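Local structure of 6-aminohexanoate-dimer hydrolase (Bacillus anthracis, 4GB7) at residues A[146-151]-A[331-336]; A[151-156]-A[274-279]; A[256-261]-A[267-272]; A[314-319]-A[327-332]. The protein probably hydrolyses amide bonds of short 6-aminohexanoate oligomers, with a serine beta-lactamase-like fold. All blocks are in the same frame, centred on the assembly; numbering follows the deposited sequence.

Interaction 1 of 4, residues A[146-151]-A[331-336]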
loop_
_atom_site.group_PDB
_atom_site.type_symbol
_atom_site.label_atom_id
_atom_site.label_comp_id
_atom_site.label_asym_id
_atom_site.label_seq_id
_atom_site.Cartn_x
_atom_site.Cartn_y
_atom_site.Cartn_z
ATOM N N THR A 146 1.008 3.992 -7.655
ATOM C CA THR A 146 1.260 5.363 -8.081
ATOM C C THR A 146 2.736 5.604 -8.318
ATOM O O THR A 146 3.122 6.174 -9.363
ATOM C CB THR A 146 0.667 6.372 -7.083
ATOM O OG1 THR A 146 -0.761 6.304 -7.184
ATOM C CG2 THR A 146 1.121 7.818 -7.356
ATOM N N GLY A 147 3.577 5.164 -7.414
ATOM C CA GLY A 147 5.038 5.310 -7.573
ATOM C C GLY A 147 5.568 4.656 -8.855
ATOM O O GLY A 147 6.366 5.230 -9.595
ATOM N N ALA A 148 5.110 3.446 -9.120
ATOM C CA ALA A 148 5.544 2.692 -10.297
ATOM C C ALA A 148 5.192 3.406 -11.585
ATOM O O ALA A 148 6.019 3.434 -12.509
ATOM C CB ALA A 148 4.922 1.310 -10.283
ATOM N N ILE A 149 3.974 3.963 -11.650
ATOM C CA ILE A 149 3.495 4.670 -12.850
ATOM C C ILE A 149 4.241 5.980 -13.000
ATOM O O ILE A 149 4.606 6.353 -14.145
ATOM C CB ILE A 149 1.944 4.869 -12.883
ATOM C CG1 ILE A 149 1.275 3.468 -12.899
ATOM C CG2 ILE A 149 1.506 5.723 -14.089
ATOM C CD1 ILE A 149 -0.197 3.453 -12.528
ATOM N N ILE A 150 4.477 6.689 -11.894
ATOM C CA ILE A 150 5.311 7.892 -11.980
ATOM C C ILE A 150 6.696 7.612 -12.577
ATOM O O ILE A 150 7.180 8.332 -13.502
ATOM C CB ILE A 150 5.477 8.581 -10.616
ATOM C CG1 ILE A 150 4.152 9.289 -10.229
ATOM C CG2 ILE A 150 6.638 9.595 -10.651
ATOM C CD1 ILE A 150 3.725 10.516 -11.042
ATOM N N GLN A 151 7.311 6.541 -12.111
ATOM C CA GLN A 151 8.646 6.142 -12.610
ATOM C C GLN A 151 8.588 5.813 -14.102
ATOM O O GLN A 151 9.483 6.215 -14.874
ATOM C CB GLN A 151 9.212 4.964 -11.835
ATOM C CG GLN A 151 10.716 4.755 -12.020
ATOM C CD GLN A 151 11.506 5.939 -11.488
ATOM O OE1 GLN A 151 11.246 6.434 -10.380
ATOM N NE2 GLN A 151 12.434 6.435 -12.283
ATOM N N SER A 331 13.087 -1.372 -14.629
ATOM C CA SER A 331 13.994 -2.111 -13.767
ATOM C C SER A 331 14.603 -1.173 -12.697
ATOM O O SER A 331 15.061 -1.615 -11.663
ATOM C CB SER A 331 15.087 -2.791 -14.593
ATOM O OG SER A 331 15.859 -1.800 -15.257
ATOM N N SER A 332 14.622 0.119 -12.949
ATOM C CA SER A 332 15.150 1.072 -11.963
ATOM C C SER A 332 14.424 1.051 -10.608
ATOM O O SER A 332 15.026 1.429 -9.600
ATOM C CB SER A 332 15.110 2.499 -12.512
ATOM O OG SER A 332 13.774 2.974 -12.612
ATOM N N ILE A 333 13.141 0.636 -10.580
ATOM C CA ILE A 333 12.357 0.721 -9.362
ATOM C C ILE A 333 13.052 -0.075 -8.304
ATOM O O ILE A 333 13.401 0.431 -7.239
ATOM C CB ILE A 333 10.878 0.251 -9.506
ATOM C CG1 ILE A 333 10.124 1.170 -10.457
ATOM C CG2 ILE A 333 10.157 0.265 -8.138
ATOM C CD1 ILE A 333 8.798 0.662 -10.974
ATOM N N THR A 334 13.291 -1.333 -8.603
ATOM C CA THR A 334 13.918 -2.200 -7.613
ATOM C C THR A 334 15.427 -1.911 -7.475
ATOM O O THR A 334 15.961 -1.967 -6.357
ATOM C CB THR A 334 13.679 -3.682 -7.967
ATOM O OG1 THR A 334 14.240 -3.952 -9.253
ATOM C CG2 THR A 334 12.207 -3.951 -8.023
ATOM N N GLU A 335 16.103 -1.561 -8.580
ATOM C CA GLU A 335 17.525 -1.278 -8.554
ATOM C C GLU A 335 17.787 -0.131 -7.574
ATOM O O GLU A 335 18.671 -0.194 -6.725
ATOM C CB GLU A 335 18.052 -0.858 -9.950
ATOM C CG GLU A 335 19.572 -0.719 -9.980
ATOM C CD GLU A 335 20.161 -0.356 -11.339
ATOM O OE1 GLU A 335 19.493 0.327 -12.139
ATOM O OE2 GLU A 335 21.327 -0.733 -11.581
ATOM N N ASP A 336 17.022 0.936 -7.727
ATOM C CA ASP A 336 17.231 2.133 -6.915
ATOM C C ASP A 336 16.935 1.871 -5.436
ATOM O O ASP A 336 17.648 2.357 -4.553
ATOM C CB ASP A 336 16.391 3.302 -7.414
ATOM C CG ASP A 336 16.885 3.851 -8.745
ATOM O OD1 ASP A 336 17.920 3.370 -9.252
ATOM O OD2 ASP A 336 16.212 4.763 -9.300
#
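Ile333 reaches from one helix to another and lays its end methyl against Ala148, while the middle of its chain lies along Gln151. Its CD1 lies 3.9 Å from Ala148 CA and 4.0 Å from Ala148 CB. The methyl therefore meets the backbone of helix 143-155 as well as a side chain. CG1 of Ile333 stands beside the N (chi1 -65°), and the chain then runs on extended, which brings CD1 across although CB is not aimed at the other helix. Gln151 comes the other way, so the two side chains slide past each other. Its CG passes 4.0 Å from Ile333 CG1.

Gln151 then bends. A chi2 of 63° turns the amide out of the line of the chain, and NE2 donates to Glu155 OE2 one turn further on. Ser332, near the start of helix 332-338, places OG 3.6 Å from Gln151 CG. That is a van der Waals contact: the polar partner of Ser332 OG is again Glu155 OE2.

The helix axes are 11.1 Å apart at closest approach and their directions differ by 109°. At this spacing the long side chains do the bridging. Leu317 of helix 307-318 packs on Ile333 as well.

Between these two segments of the beta-lactamase-family fold the contact is largely one of carbon surfaces, with the Ser332 hydroxyl against the aliphatic part of Gln151. Glu155 OE2 accepts from Gln151 NE2 and probably pairs with Ser332 OG. These two neighbours would be expected to steady its negative charge.

Interaction 2 of 4, residues A[151-156]-A[274-279]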
loop_
_atom_site.group_PDB
_atom_site.type_symbol
_atom_site.label_atom_id
_atom_site.label_comp_id
_atom_site.label_asym_id
_atom_site.label_seq_id
_atom_site.Cartn_x
_atom_site.Cartn_y
_atom_site.Cartn_z
ATOM N N GLN A 151 7.311 6.541 -12.111
ATOM C CA GLN A 151 8.646 6.142 -12.610
ATOM C C GLN A 151 8.588 5.813 -14.102
ATOM O O GLN A 151 9.483 6.215 -14.874
ATOM C CB GLN A 151 9.212 4.964 -11.835
ATOM C CG GLN A 151 10.716 4.755 -12.020
ATOM C CD GLN A 151 11.506 5.939 -11.488
ATOM O OE1 GLN A 151 11.246 6.434 -10.380
ATOM N NE2 GLN A 151 12.434 6.435 -12.283
ATOM N N SER A 152 7.527 5.104 -14.511
ATOM C CA SER A 152 7.327 4.746 -15.936
ATOM C C SER A 152 7.197 6.020 -16.765
ATOM O O SER A 152 7.836 6.144 -17.794
ATOM C CB SER A 152 6.096 3.869 -16.142
ATOM O OG SER A 152 6.198 2.712 -15.335
ATOM N N LEU A 153 6.346 6.949 -16.334
ATOM C CA LEU A 153 6.159 8.185 -17.091
ATOM C C LEU A 153 7.414 9.019 -17.197
ATOM O O LEU A 153 7.685 9.667 -18.260
ATOM C CB LEU A 153 5.010 9.000 -16.487
ATOM C CG LEU A 153 3.591 8.463 -16.638
ATOM C CD1 LEU A 153 2.678 9.191 -15.674
ATOM C CD2 LEU A 153 3.083 8.624 -18.050
ATOM N N ALA A 154 8.198 9.010 -16.116
ATOM C CA ALA A 154 9.456 9.786 -16.080
ATOM C C ALA A 154 10.455 9.202 -17.096
ATOM O O ALA A 154 11.053 9.928 -17.946
ATOM C CB ALA A 154 10.028 9.834 -14.676
ATOM N N GLU A 155 10.568 7.886 -17.080
ATOM C CA GLU A 155 11.408 7.178 -18.061
ATOM C C GLU A 155 10.923 7.242 -19.546
ATOM O O GLU A 155 11.721 7.063 -20.467
ATOM C CB GLU A 155 11.715 5.771 -17.545
ATOM C CG GLU A 155 12.509 5.892 -16.221
ATOM C CD GLU A 155 13.124 4.611 -15.684
ATOM O OE1 GLU A 155 13.292 3.618 -16.423
ATOM O OE2 GLU A 155 13.456 4.606 -14.486
ATOM N N GLU A 156 9.636 7.518 -19.756
ATOM C CA GLU A 156 9.037 7.711 -21.089
ATOM C C GLU A 156 9.218 9.172 -21.511
ATOM O O GLU A 156 8.790 9.538 -22.585
ATOM C CB GLU A 156 7.530 7.369 -21.088
ATOM C CG GLU A 156 7.152 5.894 -20.779
ATOM C CD GLU A 156 5.651 5.676 -20.455
ATOM O OE1 GLU A 156 4.857 6.603 -20.722
ATOM O OE2 GLU A 156 5.248 4.570 -19.930
ATOM N N SER A 274 -4.750 -0.462 -14.574
ATOM C CA SER A 274 -5.218 -1.597 -15.388
ATOM C C SER A 274 -4.404 -1.791 -16.655
ATOM O O SER A 274 -3.905 -2.867 -16.919
ATOM C CB SER A 274 -6.700 -1.438 -15.790
ATOM O OG SER A 274 -7.114 -2.538 -16.603
ATOM N N GLU A 275 -4.228 -0.725 -17.420
ATOM C CA GLU A 275 -3.533 -0.843 -18.695
ATOM C C GLU A 275 -2.046 -1.194 -18.520
ATOM O O GLU A 275 -1.448 -1.992 -19.240
ATOM C CB GLU A 275 -3.697 0.468 -19.472
ATOM C CG GLU A 275 -5.127 0.658 -19.961
ATOM C CD GLU A 275 -5.377 1.938 -20.706
ATOM O OE1 GLU A 275 -4.436 2.674 -20.970
ATOM O OE2 GLU A 275 -6.526 2.169 -21.082
ATOM N N ARG A 276 -1.431 -0.589 -17.516
ATOM C CA ARG A 276 0.006 -0.729 -17.341
ATOM C C ARG A 276 0.428 -1.957 -16.549
ATOM O O ARG A 276 1.560 -2.446 -16.712
ATOM C CB ARG A 276 0.549 0.528 -16.694
ATOM C CG ARG A 276 0.476 1.755 -17.579
ATOM C CD ARG A 276 0.665 3.034 -16.788
ATOM N NE ARG A 276 0.693 4.202 -17.672
ATOM C CZ ARG A 276 1.774 4.628 -18.334
ATOM N NH1 ARG A 276 2.974 4.037 -18.185
ATOM N NH2 ARG A 276 1.672 5.693 -19.132
ATOM N N ILE A 277 -0.419 -2.425 -15.642
ATOM C CA ILE A 277 -0.011 -3.445 -14.696
ATOM C C ILE A 277 -1.047 -4.568 -14.604
ATOM O O ILE A 277 -0.700 -5.740 -14.816
ATOM C CB ILE A 277 0.262 -2.883 -13.263
ATOM C CG1 ILE A 277 1.363 -1.833 -13.316
ATOM C CG2 ILE A 277 0.448 -4.034 -12.250
ATOM C CD1 ILE A 277 1.537 -1.037 -12.027
ATOM N N TRP A 278 -2.279 -4.221 -14.280
ATOM C CA TRP A 278 -3.279 -5.238 -13.829
ATOM C C TRP A 278 -3.707 -6.185 -14.947
ATOM O O TRP A 278 -4.205 -7.267 -14.697
ATOM C CB TRP A 278 -4.536 -4.595 -13.164
ATOM C CG TRP A 278 -4.971 -5.410 -11.984
ATOM C CD1 TRP A 278 -5.910 -6.418 -11.938
ATOM C CD2 TRP A 278 -4.392 -5.335 -10.663
ATOM N NE1 TRP A 278 -5.969 -6.966 -10.679
ATOM C CE2 TRP A 278 -5.038 -6.373 -9.869
ATOM C CE3 TRP A 278 -3.415 -4.540 -10.073
ATOM C CZ2 TRP A 278 -4.728 -6.553 -8.526
ATOM C CZ3 TRP A 278 -3.095 -4.749 -8.734
ATOM C CH2 TRP A 278 -3.750 -5.702 -7.976
ATOM N N SER A 279 -3.590 -5.731 -16.181
ATOM C CA SER A 279 -3.951 -6.509 -17.349
ATOM C C SER A 279 -2.736 -7.246 -17.929
ATOM O O SER A 279 -2.908 -7.986 -18.879
ATOM C CB SER A 279 -4.537 -5.618 -18.431
ATOM O OG SER A 279 -3.588 -4.721 -18.947
#
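Arg276 stretches from helix 269-278 to the end of helix 143-155 and pairs with Glu156. The chain is extended from CG to NE, and the turn comes at the last torsion (chi4 -83°), which sets the plane of the guanidinium. NH1 donates to Glu156 OE2 at 2.9 Å with an N-H...O angle of 164°. OE2 is met on its syn side. Carboxylate and guanidinium are nearly coplanar, 16° apart, yet the pairing is one-pronged: Arg276 NH2 stays 3.7 Å from Glu156 OE1. Glu156 comes from the opposite direction, its chain extended beyond CG.

Leu153 crosses the arginine at about a right angle. Its CG lies over one face of the guanidinium, and CD2 is 3.4 Å from Arg276 NH2. Ser152 adds its CB, 3.7 Å from Arg276 NH1 and oblique to the group. Its hydroxyl is bonded back to Ala148 O. Arg276 NE is bonded to Asn272 OD1 of its own helix. The guanidinium is thus fixed at two corners and covered by leucine on one face.

This is a single-bond salt bridge between the end of one helix and the side of another, within the beta-lactamase-family fold. It lies near the surface, where Glu156 follows the last turn of helix 143-155. Further in, Arg276 packs on Ile149 of that helix. The neighbouring Ile277 touches both Phe145 of helix 143-155 and Phe313 of helix 307-318.

Interaction 3 of 4, residues A[256-261]-A[267-272]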
loop_
_atom_site.group_PDB
_atom_site.type_symbol
_atom_site.label_atom_id
_atom_site.label_comp_id
_atom_site.label_asym_id
_atom_site.label_seq_id
_atom_site.Cartn_x
_atom_site.Cartn_y
_atom_site.Cartn_z
ATOM N N THR A 256 -1.111 13.770 -4.810
ATOM C CA THR A 256 -0.608 14.767 -5.779
ATOM C C THR A 256 -0.011 14.076 -7.017
ATOM O O THR A 256 -0.271 14.438 -8.179
ATOM C CB THR A 256 0.386 15.718 -5.123
ATOM O OG1 THR A 256 -0.251 16.421 -4.024
ATOM C CG2 THR A 256 0.920 16.771 -6.140
ATOM N N LEU A 257 0.852 13.128 -6.768
ATOM C CA LEU A 257 1.430 12.301 -7.827
ATOM C C LEU A 257 0.351 11.669 -8.712
ATOM O O LEU A 257 0.462 11.652 -9.908
ATOM C CB LEU A 257 2.367 11.231 -7.219
ATOM C CG LEU A 257 3.662 11.713 -6.570
ATOM C CD1 LEU A 257 4.393 10.589 -5.855
ATOM C CD2 LEU A 257 4.573 12.378 -7.616
ATOM N N ALA A 258 -0.697 11.126 -8.113
ATOM C CA ALA A 258 -1.806 10.565 -8.897
ATOM C C ALA A 258 -2.516 11.613 -9.760
ATOM O O ALA A 258 -2.935 11.310 -10.873
ATOM C CB ALA A 258 -2.777 9.797 -8.014
ATOM N N TRP A 259 -2.671 12.839 -9.231
ATOM C CA TRP A 259 -3.243 13.927 -9.998
ATOM C C TRP A 259 -2.401 14.219 -11.213
ATOM O O TRP A 259 -2.921 14.380 -12.302
ATOM C CB TRP A 259 -3.403 15.159 -9.108
ATOM C CG TRP A 259 -4.287 16.255 -9.611
ATOM C CD1 TRP A 259 -4.948 16.368 -10.842
ATOM C CD2 TRP A 259 -4.673 17.428 -8.853
ATOM N NE1 TRP A 259 -5.705 17.525 -10.892
ATOM C CE2 TRP A 259 -5.552 18.225 -9.723
ATOM C CE3 TRP A 259 -4.380 17.895 -7.584
ATOM C CZ2 TRP A 259 -6.117 19.407 -9.292
ATOM C CZ3 TRP A 259 -4.948 19.091 -7.158
ATOM C CH2 TRP A 259 -5.789 19.837 -8.001
ATOM N N ILE A 260 -1.089 14.159 -11.063
ATOM C CA ILE A 260 -0.184 14.308 -12.190
ATOM C C ILE A 260 -0.391 13.192 -13.226
ATOM O O ILE A 260 -0.503 13.460 -14.428
ATOM C CB ILE A 260 1.280 14.341 -11.732
ATOM C CG1 ILE A 260 1.527 15.598 -10.878
ATOM C CG2 ILE A 260 2.250 14.312 -12.910
ATOM C CD1 ILE A 260 2.838 15.621 -10.149
ATOM N N ILE A 261 -0.479 11.947 -12.764
ATOM C CA ILE A 261 -0.761 10.829 -13.677
ATOM C C ILE A 261 -2.005 11.121 -14.524
ATOM O O ILE A 261 -1.994 10.949 -15.763
ATOM C CB ILE A 261 -0.920 9.508 -12.914
ATOM C CG1 ILE A 261 0.417 9.096 -12.269
ATOM C CG2 ILE A 261 -1.423 8.369 -13.825
ATOM C CD1 ILE A 261 0.327 7.951 -11.294
ATOM N N LYS A 267 -6.275 9.882 -18.469
ATOM C CA LYS A 267 -6.995 8.651 -18.078
ATOM C C LYS A 267 -7.068 8.597 -16.560
ATOM O O LYS A 267 -6.284 9.255 -15.890
ATOM C CB LYS A 267 -6.251 7.416 -18.596
ATOM C CG LYS A 267 -6.173 7.305 -20.122
ATOM C CD LYS A 267 -5.266 6.196 -20.588
ATOM C CE LYS A 267 -5.376 5.983 -22.100
ATOM N NZ LYS A 267 -4.630 4.775 -22.538
ATOM N N SER A 268 -8.010 7.820 -16.022
ATOM C CA SER A 268 -8.143 7.713 -14.580
ATOM C C SER A 268 -6.954 6.952 -13.991
ATOM O O SER A 268 -6.191 6.293 -14.706
ATOM C CB SER A 268 -9.462 7.023 -14.195
ATOM O OG SER A 268 -9.395 5.666 -14.581
ATOM N N LEU A 269 -6.790 7.004 -12.678
ATOM C CA LEU A 269 -5.706 6.222 -12.079
ATOM C C LEU A 269 -6.043 4.729 -12.280
ATOM O O LEU A 269 -5.137 3.926 -12.554
ATOM C CB LEU A 269 -5.548 6.534 -10.584
ATOM C CG LEU A 269 -4.354 5.816 -9.935
ATOM C CD1 LEU A 269 -2.997 6.107 -10.600
ATOM C CD2 LEU A 269 -4.357 6.156 -8.433
ATOM N N ALA A 270 -7.320 4.364 -12.134
ATOM C CA ALA A 270 -7.745 2.987 -12.263
ATOM C C ALA A 270 -7.417 2.472 -13.659
ATOM O O ALA A 270 -6.915 1.370 -13.799
ATOM C CB ALA A 270 -9.223 2.790 -11.934
ATOM N N GLU A 271 -7.647 3.291 -14.680
ATOM C CA GLU A 271 -7.365 2.881 -16.064
ATOM C C GLU A 271 -5.875 2.726 -16.309
ATOM O O GLU A 271 -5.436 1.773 -16.984
ATOM C CB GLU A 271 -7.962 3.883 -17.029
ATOM C CG GLU A 271 -9.468 3.766 -17.114
ATOM C CD GLU A 271 -10.196 5.009 -17.670
ATOM O OE1 GLU A 271 -9.621 6.139 -17.919
ATOM O OE2 GLU A 271 -11.413 4.843 -17.863
ATOM N N ASN A 272 -5.086 3.655 -15.750
ATOM C CA ASN A 272 -3.640 3.555 -15.803
ATOM C C ASN A 272 -3.140 2.282 -15.144
ATOM O O ASN A 272 -2.297 1.571 -15.697
ATOM C CB ASN A 272 -2.973 4.807 -15.190
ATOM C CG ASN A 272 -2.821 5.932 -16.185
ATOM O OD1 ASN A 272 -1.921 5.848 -17.020
ATOM N ND2 ASN A 272 -3.675 6.980 -16.112
#
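Ile261 and Leu269 meet through their end methyls, CD1 to CD1 at 3.9 Å, in the tight part of this contact. Leu269 CG lies anti to N (chi1 -176°), which swings its branches back toward helix 251-265. The second branch, CD2, rests 4.0 Å from Ala258 CB. Ile261 also presses CG2 on the amide of Asn272, 3.5 Å from ND2. The four touching residues are buried, and Ile149 and Ile150 of helix 143-155 pack on Ile261.

The other side is looser and faces solvent. Lys267 leads its chain away to a salt bridge with Glu275. Ser268 and Glu271 form a capping box at the start of helix 269-278. Glu271 N donates to Ser268 OG at 3.0 Å, and Ser268 N donates to Glu271 OE1 at an angle of 171°. This box closes the helix start just after the short turn from helix 251-265.

Asn272 links the two sides. Its N and ND2 reach Ser268 O from opposite faces of its carbonyl plane, ND2 is also bonded to Thr265 OG1, and OD1 is bonded to Arg276 NE. A buried amide can thus lie against an isoleucine methyl because its polar atoms are satisfied elsewhere.

Interaction 4 of 4, residues A[314-319]-A[327-332]. With NO3 (nitrate ion), chain C.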
loop_
_atom_site.group_PDB
_atom_site.type_symbol
_atom_site.label_atom_id
_atom_site.label_comp_id
_atom_site.label_asym_id
_atom_site.label_seq_id
_atom_site.Cartn_x
_atom_site.Cartn_y
_atom_site.Cartn_z
ATOM N N GLY A 314 4.192 -8.560 -6.491
ATOM C CA GLY A 314 5.410 -8.751 -5.732
ATOM C C GLY A 314 6.492 -9.478 -6.512
ATOM O O GLY A 314 7.671 -9.092 -6.496
ATOM N N GLN A 315 6.075 -10.559 -7.171
ATOM C CA GLN A 315 6.982 -11.379 -7.981
ATOM C C GLN A 315 7.508 -10.515 -9.141
ATOM O O GLN A 315 8.677 -10.622 -9.475
ATOM C CB GLN A 315 6.294 -12.618 -8.518
ATOM C CG GLN A 315 7.203 -13.515 -9.323
ATOM C CD GLN A 315 8.284 -14.124 -8.488
ATOM O OE1 GLN A 315 8.069 -14.439 -7.302
ATOM N NE2 GLN A 315 9.417 -14.390 -9.109
ATOM N N LEU A 316 6.667 -9.661 -9.712
ATOM C CA LEU A 316 7.107 -8.769 -10.776
ATOM C C LEU A 316 8.259 -7.900 -10.300
ATOM O O LEU A 316 9.255 -7.730 -11.022
ATOM C CB LEU A 316 5.965 -7.880 -11.242
ATOM C CG LEU A 316 6.281 -6.887 -12.357
ATOM C CD1 LEU A 316 6.669 -7.619 -13.629
ATOM C CD2 LEU A 316 5.108 -5.941 -12.571
ATOM N N LEU A 317 8.156 -7.394 -9.078
ATOM C CA LEU A 317 9.179 -6.528 -8.519
ATOM C C LEU A 317 10.404 -7.338 -8.119
ATOM O O LEU A 317 11.536 -6.916 -8.301
ATOM C CB LEU A 317 8.610 -5.726 -7.362
ATOM C CG LEU A 317 7.840 -4.493 -7.838
ATOM C CD1 LEU A 317 6.832 -4.058 -6.801
ATOM C CD2 LEU A 317 8.804 -3.362 -8.230
ATOM N N LEU A 318 10.174 -8.535 -7.598
ATOM C CA LEU A 318 11.278 -9.425 -7.336
ATOM C C LEU A 318 12.100 -9.665 -8.608
ATOM O O LEU A 318 13.333 -9.727 -8.559
ATOM C CB LEU A 318 10.766 -10.711 -6.693
ATOM C CG LEU A 318 11.812 -11.677 -6.231
ATOM C CD1 LEU A 318 12.724 -11.067 -5.121
ATOM C CD2 LEU A 318 11.110 -12.968 -5.768
ATOM N N ASN A 319 11.419 -9.679 -9.747
ATOM C CA ASN A 319 12.040 -9.869 -11.053
ATOM C C ASN A 319 12.313 -8.574 -11.747
ATOM O O ASN A 319 12.442 -8.543 -12.977
ATOM C CB ASN A 319 11.151 -10.759 -11.916
ATOM C CG ASN A 319 10.993 -12.164 -11.354
ATOM O OD1 ASN A 319 9.950 -12.771 -11.537
ATOM N ND2 ASN A 319 12.017 -12.686 -10.682
ATOM N N GLN A 327 9.550 -5.994 -20.256
ATOM C CA GLN A 327 9.731 -5.006 -19.228
ATOM C C GLN A 327 8.414 -4.249 -18.976
ATOM O O GLN A 327 8.149 -3.206 -19.528
ATOM C CB GLN A 327 10.865 -4.052 -19.641
ATOM C CG GLN A 327 11.536 -3.382 -18.478
ATOM C CD GLN A 327 12.252 -4.360 -17.567
ATOM O OE1 GLN A 327 12.995 -5.234 -18.031
ATOM N NE2 GLN A 327 12.038 -4.209 -16.253
ATOM N N ILE A 328 7.623 -4.795 -18.073
ATOM C CA ILE A 328 6.344 -4.226 -17.679
ATOM C C ILE A 328 6.519 -2.907 -16.943
ATOM O O ILE A 328 5.771 -1.930 -17.205
ATOM C CB ILE A 328 5.527 -5.201 -16.811
ATOM C CG1 ILE A 328 5.398 -6.547 -17.512
ATOM C CG2 ILE A 328 4.153 -4.608 -16.506
ATOM C CD1 ILE A 328 4.813 -6.542 -18.877
ATOM N N LEU A 329 7.475 -2.892 -16.019
ATOM C CA LEU A 329 7.799 -1.725 -15.249
ATOM C C LEU A 329 9.306 -1.510 -15.276
ATOM O O LEU A 329 10.059 -2.418 -15.482
ATOM C CB LEU A 329 7.320 -1.934 -13.801
ATOM C CG LEU A 329 5.801 -1.857 -13.573
ATOM C CD1 LEU A 329 5.510 -2.188 -12.124
ATOM C CD2 LEU A 329 5.217 -0.522 -13.975
ATOM N N PRO A 330 9.750 -0.255 -15.099
ATOM C CA PRO A 330 11.163 0.025 -15.125
ATOM C C PRO A 330 11.967 -0.831 -14.135
ATOM O O PRO A 330 11.591 -0.972 -12.946
ATOM C CB PRO A 330 11.235 1.516 -14.763
ATOM C CG PRO A 330 9.896 2.049 -15.109
ATOM C CD PRO A 330 8.938 0.945 -14.877
ATOM N N SER A 331 13.087 -1.372 -14.629
ATOM C CA SER A 331 13.994 -2.111 -13.767
ATOM C C SER A 331 14.603 -1.173 -12.697
ATOM O O SER A 331 15.061 -1.615 -11.663
ATOM C CB SER A 331 15.087 -2.791 -14.593
ATOM O OG SER A 331 15.859 -1.800 -15.257
ATOM N N SER A 332 14.622 0.119 -12.949
ATOM C CA SER A 332 15.150 1.072 -11.963
ATOM C C SER A 332 14.424 1.051 -10.608
ATOM O O SER A 332 15.026 1.429 -9.600
ATOM C CB SER A 332 15.110 2.499 -12.512
ATOM O OG SER A 332 13.774 2.974 -12.612
HETATM N N NO3 C . 12.596 -15.514 -8.550
HETATM O O1 NO3 C . 11.673 -16.142 -8.093
HETATM O O2 NO3 C . 12.328 -14.415 -9.366
HETATM O O3 NO3 C . 13.916 -15.911 -8.282
#
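Leu316 is the residue of helix 307-318 that meets Ile328 and Leu329, but polar contacts begin one position earlier. Bent at chi2 (66°), Gln315 donates from NE2 to Asn319 OD1, 3.0 Å away and four residues on. The same NE2 donates to O1 of a nitrate ion at 3.0 Å, with an N-H...O angle of 165°. The nitrate probably came from the crystallisation liquor, and its placing is doubtful, as it lies too close to Asn319 ND2.

Leu316 rests its two branches on successive residues of the loop. CD1 lies 4.2 Å from Ile328 CB, and CD2 lies 3.8 Å from Leu329 CD1. It crosses both partners at about a right angle. The contact packs helix 307-318 on the loop leading to helix 332-338, in the beta-lactamase-family fold, beside its five-stranded antiparallel sheet. Two short strands, 322-323 and 326-327, come between helix and loop. Within the loop Gln327 NE2 donates to Leu329 O at 2.8 Å, nearly along the C=O axis.

Leu317 packs on Ile381 of that sheet and on Ile333. Leu318 also touches Ile381. Asn319 is the first residue to leave the helical conformation.

Overall arrangement
Helix 143-155 ties the set together. Interactions 1 and 2 share it and Gln151, with centres 9 Å apart. Interaction 4 lies 8 Å from interaction 1, centre to centre, and shares Ser331 and Ser332 with it. Ala148 CB and Leu329 CD1, 4.0 Å apart, join their apolar parts. Interactions 2 and 3 use helix 269-278, and Leu153 CD1 packs 4.1 Å from Ile261 CG1. Interactions 3 and 4 do not touch; their centres are 20 Å apart. Ser140 and Lys143 fit an SxxK pattern, with Tyr249 as a possible second hydroxyl on the lysine. If these form the active site, helix 143-155, packed in interactions 1 and 2, begins there.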